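Local coordinates for EDTA monooxygenase (EDTA-degrading bacterium BNC1, PDB 5DQP), which probably catalyses the FMN-dependent oxidative breakdown of EDTA with molecular oxygen, working with a partner flavin reductase, at residues R29-I32 with E36-I39; V86-G91 with R411-S416; E24-R29 with L388-E393; N13-G16 with N20-N23; G360-V365 with V396-P401. All coordinates share one frame; numbering follows the deposited sequence.

Contact 1: R29-I32 with E36-I39; sequences RARI and ENYI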
# COMPACT_ATOMS: atom_id res chain seq x y z
N ARG A 29 -14.98 -14.25 12.68
CA ARG A 29 -13.63 -14.38 12.14
C ARG A 29 -13.40 -13.46 10.95
O ARG A 29 -12.27 -13.06 10.68
CB ARG A 29 -13.36 -15.84 11.78
CG ARG A 29 -13.17 -16.74 13.03
CD ARG A 29 -12.78 -18.19 12.64
NE ARG A 29 -13.82 -18.90 11.88
CZ ARG A 29 -14.83 -19.57 12.43
NH1 ARG A 29 -14.97 -19.62 13.74
NH2 ARG A 29 -15.72 -20.18 11.67
N ALA A 30 -14.46 -13.15 10.20
CA ALA A 30 -14.31 -12.35 8.98
C ALA A 30 -14.02 -10.87 9.25
O ALA A 30 -13.80 -10.12 8.29
CB ALA A 30 -15.58 -12.48 8.12
N ARG A 31 -14.02 -10.41 10.51
CA ARG A 31 -13.74 -9.00 10.76
C ARG A 31 -12.29 -8.63 10.48
O ARG A 31 -12.00 -7.44 10.33
CB ARG A 31 -14.08 -8.62 12.20
CG ARG A 31 -13.23 -9.36 13.20
CD ARG A 31 -13.67 -9.06 14.60
NE ARG A 31 -12.61 -9.34 15.56
CZ ARG A 31 -12.44 -10.51 16.15
NH1 ARG A 31 -13.28 -11.52 15.87
NH2 ARG A 31 -11.45 -10.66 17.02
N ILE A 32 -11.37 -9.60 10.41
CA ILE A 32 -10.00 -9.23 10.08
C ILE A 32 -9.85 -8.83 8.62
O ILE A 32 -8.78 -8.35 8.22
CB ILE A 32 -8.99 -10.36 10.41
CG1 ILE A 32 -9.20 -11.58 9.51
CG2 ILE A 32 -9.11 -10.75 11.88
CD1 ILE A 32 -8.14 -12.67 9.74
N GLU A 36 -13.07 -1.44 8.72
CA GLU A 36 -13.58 -0.85 9.95
C GLU A 36 -13.02 -1.53 11.19
O GLU A 36 -12.88 -0.89 12.23
CB GLU A 36 -15.11 -0.90 9.96
CG GLU A 36 -15.76 -0.03 8.87
CD GLU A 36 -15.29 1.42 8.88
OE1 GLU A 36 -15.15 2.00 10.00
OE2 GLU A 36 -15.05 1.99 7.79
N ASN A 37 -12.67 -2.82 11.09
CA ASN A 37 -11.97 -3.47 12.19
C ASN A 37 -10.69 -2.72 12.54
O ASN A 37 -10.33 -2.60 13.71
CB ASN A 37 -11.66 -4.92 11.83
CG ASN A 37 -10.94 -5.67 12.93
OD1 ASN A 37 -11.53 -5.99 13.96
ND2 ASN A 37 -9.65 -6.00 12.71
N TYR A 38 -9.97 -2.23 11.54
CA TYR A 38 -8.72 -1.52 11.82
C TYR A 38 -8.97 -0.06 12.15
O TYR A 38 -8.27 0.51 12.99
CB TYR A 38 -7.76 -1.67 10.63
CG TYR A 38 -7.53 -3.14 10.37
CD1 TYR A 38 -6.55 -3.84 11.07
CD2 TYR A 38 -8.33 -3.83 9.47
CE1 TYR A 38 -6.36 -5.19 10.88
CE2 TYR A 38 -8.15 -5.19 9.25
CZ TYR A 38 -7.17 -5.87 9.98
OH TYR A 38 -6.98 -7.22 9.79
N ILE A 39 -9.98 0.56 11.53
CA ILE A 39 -10.33 1.93 11.91
C ILE A 39 -10.67 1.98 13.39
O ILE A 39 -10.20 2.86 14.12
CB ILE A 39 -11.51 2.46 11.06
CG1 ILE A 39 -11.20 2.41 9.56
CG2 ILE A 39 -11.87 3.90 11.48
CD1 ILE A 39 -9.95 3.15 9.17
O HOH W 1 -10.51 -7.79 15.42

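Contact 2: V86-G91 with R411-S416; sequences VPDIGG and RSYTES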
# COMPACT_ATOMS: atom_id res chain seq x y z
N VAL A 86 -8.23 8.14 9.63
CA VAL A 86 -7.94 8.48 11.02
C VAL A 86 -6.79 9.49 11.04
O VAL A 86 -5.69 9.16 10.60
CB VAL A 86 -7.60 7.23 11.83
CG1 VAL A 86 -7.43 7.56 13.30
CG2 VAL A 86 -8.68 6.14 11.61
N PRO A 87 -7.00 10.70 11.55
CA PRO A 87 -5.90 11.68 11.64
C PRO A 87 -4.97 11.41 12.82
O PRO A 87 -5.20 10.52 13.64
CB PRO A 87 -6.64 13.00 11.83
CG PRO A 87 -7.90 12.62 12.56
CD PRO A 87 -8.28 11.25 12.02
N ASP A 88 -3.86 12.16 12.84
CA ASP A 88 -2.96 12.27 13.99
C ASP A 88 -2.04 11.07 14.18
O ASP A 88 -0.82 11.21 14.20
CB ASP A 88 -3.76 12.48 15.28
CG ASP A 88 -4.50 13.81 15.30
OD1 ASP A 88 -3.94 14.84 14.84
OD2 ASP A 88 -5.64 13.83 15.78
N ILE A 89 -2.60 9.88 14.36
CA ILE A 89 -1.78 8.77 14.80
C ILE A 89 -0.83 8.35 13.69
O ILE A 89 -1.21 8.28 12.52
CB ILE A 89 -2.66 7.61 15.26
CG1 ILE A 89 -1.77 6.51 15.83
CG2 ILE A 89 -3.55 7.18 14.12
CD1 ILE A 89 -2.46 5.67 16.80
N GLY A 90 0.41 8.09 14.06
CA GLY A 90 1.37 7.56 13.11
C GLY A 90 1.13 6.09 12.81
O GLY A 90 0.28 5.42 13.40
N GLY A 91 1.91 5.59 11.86
CA GLY A 91 1.83 4.20 11.49
C GLY A 91 3.20 3.71 11.08
O GLY A 91 3.98 4.46 10.49
N ARG A 411 -1.06 14.13 26.85
CA ARG A 411 -2.50 14.16 26.67
C ARG A 411 -2.92 14.68 25.30
O ARG A 411 -4.11 14.60 24.97
CB ARG A 411 -3.17 15.03 27.73
CG ARG A 411 -3.00 14.51 29.14
CD ARG A 411 -3.65 15.44 30.16
NE ARG A 411 -3.39 15.01 31.53
CZ ARG A 411 -4.12 14.10 32.19
NH1 ARG A 411 -5.17 13.52 31.61
NH2 ARG A 411 -3.80 13.78 33.44
N SER A 412 -2.00 15.20 24.50
CA SER A 412 -2.35 15.83 23.24
C SER A 412 -1.37 15.43 22.16
O SER A 412 -0.23 15.04 22.44
CB SER A 412 -2.37 17.37 23.36
OG SER A 412 -3.41 17.78 24.22
N TYR A 413 -1.82 15.52 20.91
CA TYR A 413 -0.90 15.48 19.77
C TYR A 413 -0.41 16.90 19.50
O TYR A 413 -1.17 17.73 18.98
CB TYR A 413 -1.57 14.89 18.54
CG TYR A 413 -1.79 13.39 18.61
CD1 TYR A 413 -0.71 12.50 18.69
CD2 TYR A 413 -3.06 12.87 18.58
CE1 TYR A 413 -0.92 11.11 18.74
CE2 TYR A 413 -3.28 11.50 18.65
CZ TYR A 413 -2.23 10.63 18.73
OH TYR A 413 -2.52 9.28 18.77
N THR A 414 0.85 17.18 19.82
CA THR A 414 1.42 18.51 19.60
C THR A 414 2.34 18.60 18.39
O THR A 414 2.80 19.69 18.04
CB THR A 414 2.15 18.96 20.87
OG1 THR A 414 3.02 17.92 21.28
CG2 THR A 414 1.13 19.21 22.00
N GLU A 415 2.62 17.47 17.74
CA GLU A 415 3.33 17.43 16.47
C GLU A 415 2.46 16.66 15.50
O GLU A 415 1.75 15.73 15.88
CB GLU A 415 4.69 16.74 16.58
CG GLU A 415 5.65 17.31 17.61
CD GLU A 415 5.23 17.04 19.05
OE1 GLU A 415 5.21 18.01 19.84
OE2 GLU A 415 4.91 15.88 19.41
N SER A 416 2.49 17.05 14.24
CA SER A 416 1.66 16.34 13.28
C SER A 416 2.45 15.35 12.43
O SER A 416 1.84 14.59 11.68
CB SER A 416 0.92 17.34 12.37
OG SER A 416 1.81 18.03 11.52
O HOH W 2 -1.14 15.75 14.69

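Contact 3: E24-R29 with L388-E393; sequences EGRGNR and LPDALE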
# COMPACT_ATOMS: atom_id res chain seq x y z
N GLU A 24 -12.66 -14.71 19.48
CA GLU A 24 -12.96 -14.02 20.72
C GLU A 24 -13.70 -12.71 20.42
O GLU A 24 -13.98 -12.38 19.27
CB GLU A 24 -11.67 -13.73 21.50
CG GLU A 24 -10.93 -14.96 21.98
CD GLU A 24 -11.63 -15.60 23.13
OE1 GLU A 24 -12.65 -15.02 23.58
OE2 GLU A 24 -11.18 -16.68 23.59
N GLY A 25 -13.98 -11.94 21.48
CA GLY A 25 -14.81 -10.76 21.29
C GLY A 25 -16.17 -11.20 20.77
O GLY A 25 -16.79 -12.13 21.29
N ARG A 26 -16.66 -10.53 19.72
CA ARG A 26 -17.94 -10.96 19.17
C ARG A 26 -17.82 -12.19 18.27
O ARG A 26 -18.84 -12.68 17.77
CB ARG A 26 -18.60 -9.78 18.45
CG ARG A 26 -19.35 -8.81 19.38
CD ARG A 26 -18.48 -8.33 20.55
NE ARG A 26 -17.46 -7.36 20.13
CZ ARG A 26 -16.37 -7.08 20.84
NH1 ARG A 26 -16.15 -7.70 22.00
NH2 ARG A 26 -15.48 -6.19 20.40
N GLY A 27 -16.61 -12.69 18.04
CA GLY A 27 -16.42 -14.00 17.43
C GLY A 27 -16.61 -14.09 15.94
O GLY A 27 -16.79 -15.20 15.42
N ASN A 28 -16.60 -12.97 15.21
CA ASN A 28 -16.76 -12.99 13.75
C ASN A 28 -15.38 -13.06 13.12
O ASN A 28 -14.67 -12.06 12.99
CB ASN A 28 -17.55 -11.76 13.28
CG ASN A 28 -17.74 -11.73 11.75
OD1 ASN A 28 -17.39 -12.68 11.04
ND2 ASN A 28 -18.28 -10.63 11.25
N ARG A 29 -14.98 -14.25 12.68
CA ARG A 29 -13.63 -14.38 12.14
C ARG A 29 -13.40 -13.46 10.95
O ARG A 29 -12.27 -13.06 10.68
CB ARG A 29 -13.36 -15.84 11.78
CG ARG A 29 -13.17 -16.74 13.03
CD ARG A 29 -12.78 -18.19 12.64
NE ARG A 29 -13.82 -18.90 11.88
CZ ARG A 29 -14.83 -19.57 12.43
NH1 ARG A 29 -14.97 -19.62 13.74
NH2 ARG A 29 -15.72 -20.18 11.67
N LEU A 388 -7.77 -7.70 19.74
CA LEU A 388 -8.12 -6.40 19.15
C LEU A 388 -9.59 -6.38 18.74
O LEU A 388 -10.10 -7.36 18.21
CB LEU A 388 -7.22 -6.09 17.94
CG LEU A 388 -5.77 -5.79 18.35
CD1 LEU A 388 -4.78 -5.76 17.18
CD2 LEU A 388 -5.78 -4.44 19.07
N PRO A 389 -10.28 -5.25 18.98
CA PRO A 389 -9.79 -4.05 19.66
C PRO A 389 -9.85 -4.11 21.19
O PRO A 389 -9.27 -3.23 21.83
CB PRO A 389 -10.72 -2.95 19.14
CG PRO A 389 -11.96 -3.64 18.80
CD PRO A 389 -11.54 -4.98 18.25
N ASP A 390 -10.53 -5.14 21.73
CA ASP A 390 -10.98 -5.11 23.13
C ASP A 390 -9.84 -4.82 24.09
O ASP A 390 -9.98 -3.98 24.99
CB ASP A 390 -11.66 -6.44 23.51
CG ASP A 390 -12.96 -6.70 22.70
OD1 ASP A 390 -13.02 -6.33 21.51
OD2 ASP A 390 -13.92 -7.31 23.24
N ALA A 391 -8.69 -5.51 23.95
CA ALA A 391 -7.62 -5.35 24.93
C ALA A 391 -6.86 -4.04 24.74
O ALA A 391 -6.34 -3.48 25.71
CB ALA A 391 -6.63 -6.51 24.90
N LEU A 392 -6.81 -3.53 23.51
CA LEU A 392 -6.22 -2.21 23.37
C LEU A 392 -7.14 -1.16 23.98
O LEU A 392 -6.66 -0.17 24.54
CB LEU A 392 -5.94 -1.90 21.90
CG LEU A 392 -5.21 -0.61 21.55
CD1 LEU A 392 -3.86 -0.60 22.26
CD2 LEU A 392 -5.06 -0.56 20.03
N GLU A 393 -8.44 -1.36 23.89
CA GLU A 393 -9.38 -0.44 24.53
C GLU A 393 -9.16 -0.39 26.04
O GLU A 393 -9.13 0.69 26.65
CB GLU A 393 -10.81 -0.87 24.16
CG GLU A 393 -11.94 0.08 24.57
CD GLU A 393 -13.29 -0.27 23.90
OE1 GLU A 393 -13.33 -1.17 23.00
OE2 GLU A 393 -14.31 0.35 24.27

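Contact 4: N13-G16 with N20-N23; sequences NSSG and NSWN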
# COMPACT_ATOMS: atom_id res chain seq x y z
N ASN A 13 -2.16 -5.75 13.93
CA ASN A 13 -2.46 -6.83 13.00
C ASN A 13 -3.71 -7.62 13.37
O ASN A 13 -3.89 -8.05 14.52
CB ASN A 13 -1.28 -7.80 12.92
CG ASN A 13 -0.07 -7.18 12.28
OD1 ASN A 13 0.61 -6.40 12.90
ND2 ASN A 13 0.19 -7.53 11.05
N SER A 14 -4.55 -7.86 12.37
CA SER A 14 -5.54 -8.96 12.38
C SER A 14 -6.41 -8.85 13.63
O SER A 14 -6.96 -7.77 13.90
CB SER A 14 -4.79 -10.28 12.23
OG SER A 14 -5.70 -11.37 12.22
N SER A 15 -6.60 -9.92 14.40
CA SER A 15 -7.58 -9.96 15.48
C SER A 15 -6.95 -9.85 16.86
O SER A 15 -7.66 -9.89 17.86
CB SER A 15 -8.40 -11.25 15.40
OG SER A 15 -7.56 -12.38 15.38
N GLY A 16 -5.64 -9.70 16.93
CA GLY A 16 -4.91 -9.81 18.17
C GLY A 16 -3.76 -10.79 18.04
O GLY A 16 -3.68 -11.57 17.09
N ASN A 20 -6.08 -17.78 18.91
CA ASN A 20 -7.52 -17.93 18.78
C ASN A 20 -8.28 -16.60 18.82
O ASN A 20 -9.50 -16.60 18.96
CB ASN A 20 -8.05 -18.86 19.88
CG ASN A 20 -9.37 -19.45 19.53
OD1 ASN A 20 -9.61 -19.82 18.37
ND2 ASN A 20 -10.27 -19.50 20.49
N SER A 21 -7.57 -15.46 18.70
CA SER A 21 -8.21 -14.18 18.97
C SER A 21 -9.36 -13.91 18.01
O SER A 21 -10.31 -13.22 18.37
CB SER A 21 -7.18 -13.04 18.92
OG SER A 21 -6.48 -12.94 17.68
N TRP A 22 -9.32 -14.49 16.80
CA TRP A 22 -10.40 -14.16 15.88
C TRP A 22 -11.72 -14.85 16.22
O TRP A 22 -12.74 -14.50 15.63
CB TRP A 22 -10.02 -14.48 14.44
CG TRP A 22 -9.68 -15.89 14.13
CD1 TRP A 22 -9.40 -16.91 15.02
CD2 TRP A 22 -9.56 -16.46 12.82
NE1 TRP A 22 -9.10 -18.05 14.33
CE2 TRP A 22 -9.20 -17.82 12.98
CE3 TRP A 22 -9.74 -15.96 11.52
CZ2 TRP A 22 -9.01 -18.68 11.89
CZ3 TRP A 22 -9.54 -16.83 10.43
CH2 TRP A 22 -9.17 -18.16 10.62
N ASN A 23 -11.71 -15.81 17.14
CA ASN A 23 -12.92 -16.40 17.68
C ASN A 23 -13.37 -15.75 19.00
O ASN A 23 -14.36 -16.18 19.58
CB ASN A 23 -12.73 -17.91 17.89
CG ASN A 23 -12.82 -18.70 16.59
OD1 ASN A 23 -13.75 -18.51 15.79
ND2 ASN A 23 -11.85 -19.59 16.37

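Contact 5: G360-V365 with V396-P401; sequences GTPDQV and VDQVVP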
# COMPACT_ATOMS: atom_id res chain seq x y z
N GLY A 360 -1.50 -8.27 34.90
CA GLY A 360 -1.59 -7.41 36.07
C GLY A 360 -2.76 -6.45 35.96
O GLY A 360 -3.47 -6.43 34.95
N THR A 361 -2.96 -5.67 37.02
CA THR A 361 -3.94 -4.59 36.96
C THR A 361 -3.35 -3.39 36.21
O THR A 361 -2.15 -3.31 35.96
CB THR A 361 -4.37 -4.16 38.36
OG1 THR A 361 -3.25 -3.59 39.05
CG2 THR A 361 -4.97 -5.32 39.16
N PRO A 362 -4.19 -2.42 35.82
CA PRO A 362 -3.66 -1.23 35.13
C PRO A 362 -2.52 -0.56 35.88
O PRO A 362 -1.51 -0.17 35.27
CB PRO A 362 -4.90 -0.32 35.01
CG PRO A 362 -6.05 -1.27 34.95
CD PRO A 362 -5.67 -2.42 35.87
N ASP A 363 -2.64 -0.42 37.21
CA ASP A 363 -1.58 0.22 37.98
C ASP A 363 -0.29 -0.59 37.95
O ASP A 363 0.80 -0.01 37.90
CB ASP A 363 -2.04 0.44 39.43
CG ASP A 363 -2.91 1.68 39.58
OD1 ASP A 363 -2.36 2.81 39.52
OD2 ASP A 363 -4.14 1.53 39.76
N GLN A 364 -0.39 -1.93 37.99
CA GLN A 364 0.80 -2.76 37.99
C GLN A 364 1.53 -2.65 36.66
O GLN A 364 2.77 -2.59 36.62
CB GLN A 364 0.44 -4.23 38.28
CG GLN A 364 0.06 -4.53 39.74
CD GLN A 364 -0.59 -5.90 39.91
OE1 GLN A 364 -1.36 -6.36 39.06
NE2 GLN A 364 -0.27 -6.57 41.01
N VAL A 365 0.78 -2.59 35.57
CA VAL A 365 1.42 -2.44 34.26
C VAL A 365 2.08 -1.07 34.14
O VAL A 365 3.24 -0.96 33.72
CB VAL A 365 0.39 -2.69 33.15
CG1 VAL A 365 1.00 -2.30 31.77
CG2 VAL A 365 -0.05 -4.15 33.19
N VAL A 396 -5.84 1.54 26.62
CA VAL A 396 -6.02 2.98 26.42
C VAL A 396 -6.94 3.59 27.48
O VAL A 396 -6.76 4.74 27.90
CB VAL A 396 -6.56 3.25 25.00
CG1 VAL A 396 -7.20 4.65 24.93
CG2 VAL A 396 -5.46 3.09 23.94
N ASP A 397 -7.98 2.87 27.90
CA ASP A 397 -8.91 3.42 28.88
C ASP A 397 -8.34 3.44 30.28
O ASP A 397 -8.74 4.28 31.09
CB ASP A 397 -10.21 2.61 28.93
CG ASP A 397 -11.10 2.79 27.71
OD1 ASP A 397 -10.89 3.77 26.95
OD2 ASP A 397 -12.02 1.95 27.54
N GLN A 398 -7.46 2.50 30.63
CA GLN A 398 -7.10 2.33 32.03
C GLN A 398 -5.61 2.45 32.32
O GLN A 398 -5.26 2.83 33.42
CB GLN A 398 -7.63 0.98 32.54
CG GLN A 398 -9.16 0.88 32.32
CD GLN A 398 -9.77 -0.44 32.75
OE1 GLN A 398 -9.45 -0.96 33.81
NE2 GLN A 398 -10.67 -0.97 31.92
N VAL A 399 -4.74 2.15 31.37
CA VAL A 399 -3.31 2.31 31.63
C VAL A 399 -2.83 3.70 31.21
O VAL A 399 -2.20 4.41 31.99
CB VAL A 399 -2.51 1.20 30.91
CG1 VAL A 399 -0.99 1.45 31.05
CG2 VAL A 399 -2.90 -0.20 31.42
N VAL A 400 -3.14 4.10 29.98
CA VAL A 400 -2.72 5.41 29.49
C VAL A 400 -3.07 6.55 30.46
O VAL A 400 -2.19 7.36 30.76
CB VAL A 400 -3.24 5.63 28.07
CG1 VAL A 400 -3.18 7.10 27.65
CG2 VAL A 400 -2.41 4.75 27.10
N PRO A 401 -4.29 6.67 30.98
CA PRO A 401 -4.57 7.80 31.88
C PRO A 401 -3.70 7.79 33.14
O PRO A 401 -3.37 8.86 33.66
CB PRO A 401 -6.06 7.63 32.19
CG PRO A 401 -6.59 6.86 31.01
CD PRO A 401 -5.52 5.88 30.72

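Contact 1: R29-I32 with E36-I39
With CG anti to its carbonyl carbon (chi1 -57°), Y38 swings its ring off helix 35-47 to reach I32, while N37, whose CG lies opposite the backbone N (chi1 -179°), holds its amide beside R31. Y38 OH donates to the backbone oxygen I32 O at 2.6 Å, the one direct hydrogen bond between the two segments. The C=O...donor angle is 124°, the hydroxyl stands a little out of the carbonyl plane, and I32 O lies at the edge of the ring, in its plane. One face of that ring carries N37 ND2, 3.7 Å above its centre; this nitrogen also makes a weak bond to S14 O. L78 and I82 of helix 75-85 pack against the Y38 side chain. A phenylalanine in place of Y38 would keep the ring but probably leave I32 O without this donor and the ring less firmly held. N37 CB presses close to R31 O at 3.0 Å. The extended R31 chain runs past the amide, R31 CD 3.8 Å from N37 OD1, and a water links the two polar groups: it accepts from R31 NE at 2.6 Å and donates to N37 OD1 at 2.5 Å. The other guanidinium nitrogens go to backbone oxygens, NH1 to W22 O and N28 O, NH2 to S21 O. The contact thus ties the loop after strand 7-11 to the helix that follows it in the luciferase-like barrel. Side-chain donors satisfy backbone carbonyls, and the water joins arginine to amide, so directional bonds as well as packing hold the loop.

Contact 2: V86-G91 with R411-S416
Y413 and D88 carry this contact, with I89 in a smaller part. The Y413 ring lies against the aspartate so that D88 CB sits over one face, 3.4 Å from Y413 CD2 and 3.5 Å from Y413 CE2. The carboxylate plane is turned only 26° from the ring plane, D88 CG lying anti to the carbonyl carbon (chi1 -65°). The backbone folds sharply at D88, which forms the corner of a classic gamma turn, closed by I89 N donating to P87 O at 2.8 Å. Further along the ring, Y413 OH comes within 3.9 Å of I89 CB, so the isoleucine branch point meets the phenol end; the hydroxyl itself is hydrogen-bonded to I50 O. In the TIM-barrel fold of the luciferase-like family, the turn leads out of helix 75-85 into strand 90-96, and the partner segment belongs to the tail that follows helix 390-405. The tail packs here beside the start of this strand. D88 is engaged through both carboxylate oxygens: OD2 forms a salt bridge with R46 of helix 35-47, and OD1 accepts from a water at 2.9 Å that also donates to E415 O at 3.1 Å. That water bridges the turn to the tail beside the ring. R421 of helix 418-421 adds a second link, its NH2 bonding both D88 O and E415 O, and its side chain touches Y413. Next to the tyrosine, T414 OG1 donates to E415 OE1 at 2.6 Å, meeting the oxygen from above the carboxylate plane.

Contact 3: E24-R29 with L388-E393
R26 grips D390 end-on with both terminal nitrogens, one to each carboxylate oxygen. R26 NH1 donates to D390 OD2 at 2.6 Å with an N-H...acceptor angle of 172°, on the syn lone pair; R26 NH2 reaches D390 OD1 at 2.7 Å, also from the syn side but more bent, at 154°. The two flat groups meet nearly coplanar, 15° apart, so this is a bidentate salt bridge at the surface. An alanine at D390 would remove the carboxylate and is likely to leave the guanidinium without its charge partner, free to turn. The arginine chain is folded back at chi2 and chi3, bringing its end toward the helix although it leaves the backbone at an angle to it. Behind it stands a type II' beta turn from E24 to G27, closed by G27 N to E24 O at 2.9 Å. G25 faces the aspartate with no side chain; a CB built there would fall 3.8 Å from D390 OD1. In the barrel, strand 7-11 pairs with strand 380-383, and the bridge joins the loop after the former to the helix reached through the latter. D390 stands in the first turn of helix 390-405, where the helix end would probably favour its negative charge; E393 N bonds P389 O at 2.9 Å just beyond. The peptide before P389 is cis, and the proline packs on R40, S41 and I44 of helix 35-47. R40 NH2, a like charge, also comes close to R26 NH2, which the D390 carboxylate probably offsets. On the far side of the turn, R29 bonds backbone oxygens of E170 and G173 of the second subunit.

Contact 4: N13-G16 with N20-N23
S15 OG donates to S21 OG at 2.6 Å, and S21 OG is bonded in turn to L18 O, so the two buried hydroxyls form a short relay that ends on a backbone carbonyl. Both oxygens sit between their own backbone N and carbonyl carbon (chi1 54° for S15 and 58° for S21), which turns them to face each other. S15 OG also lies 3.1 Å from W22 N, but the angle is too poor for a bond. R68 NE bonds G16 O. Inside the second segment, further bonds hold its turn: N23 N donates to N20 O at 3.0 Å, and the side chains repeat the link, N23 ND2 reaching N20 OD1 in an almost straight line (176°). Close packing surrounds the serine pair. W22 CB rests 3.4 Å from S15 OG, and S15 CB lies 3.6 Å from W22 CA, the two backbones coming together here. G16 fits tightly: a CB in its place would sit 3.1 Å from S21 CB and would also jam against the carbonyl of S15. The indole of W22 leads away from S15 to meet F179 of the second subunit, their planes inclined, with P178 of that subunit packing on it as well. N13 to G16 make a type II' beta turn, closed only weakly between G16 N and N13 O, and S14 takes the positive phi position. Together with the short 3-10 segment around W22, it shapes the long loop that leaves strand 7-11 of the barrel, and that loop helps form the dimer interface.

Contact 5: G360-V365 with V396-P401
Just ahead of P362, the residue that packs on Q398 and V399, T361 N donates to Q364 OE1 at 2.7 Å. The bond lies in the amide's carbonyl plane, on a lone pair, and is nearly straight (166°). The return bond, Q364 N to T361 OG1, is long and weak; together they form a capping box that starts helix 362-374 at T361. P362 then opens the first turn and presses its ring against helix 390-405. P362 CB lies 3.5 Å from Q398 O, and P362 CG 3.6 Å from Q398 OE1. The glutamine side chain, extended beyond CG, runs alongside the ring and points the same way. In the TIM-barrel layout, strand 358-360 feeds the first helix and strand 380-383 the second, so two helices of the outer layer meet here. Deeper in, V399 uses its two methyls separately: CG2 sits 3.9 Å from P362 CA, while CG1 comes within 4.3 Å of V365 CG1. With CG1 anti to the backbone N (chi1 174°), the other methyl is left facing the proline. I271 of strand 262-271 touches P362, V365 and V399, flooring the apolar patch with the barrel wall. Helix 390-405 is itself irregular here, widened into a pi-type turn at 396-399 and kinked at P401, whose nitrogen has no proton to give to the preceding turn.

Contacts 1, 3 and 4 form one cluster in the long loop after strand 7-11, their centres 7 to 9 Å apart. R29 belongs to both contact 1 and contact 3 and reaches contact 4 through R29 NH1 to N23 OD1, while L388 N probably bonds S15 O, joining contact 3 to contact 4; all three also touch the second subunit. Contact 2 lies 22 Å from contact 1 between centres, yet I39, on helix 35-47, packs on V86. Contact 5 shares helix 390-405 with contact 3 and is nested within the loop that contact 2 closes. In contact 1 the Y38 side chain is about 10 Å from that of D57, a predicted FMN-binding residue.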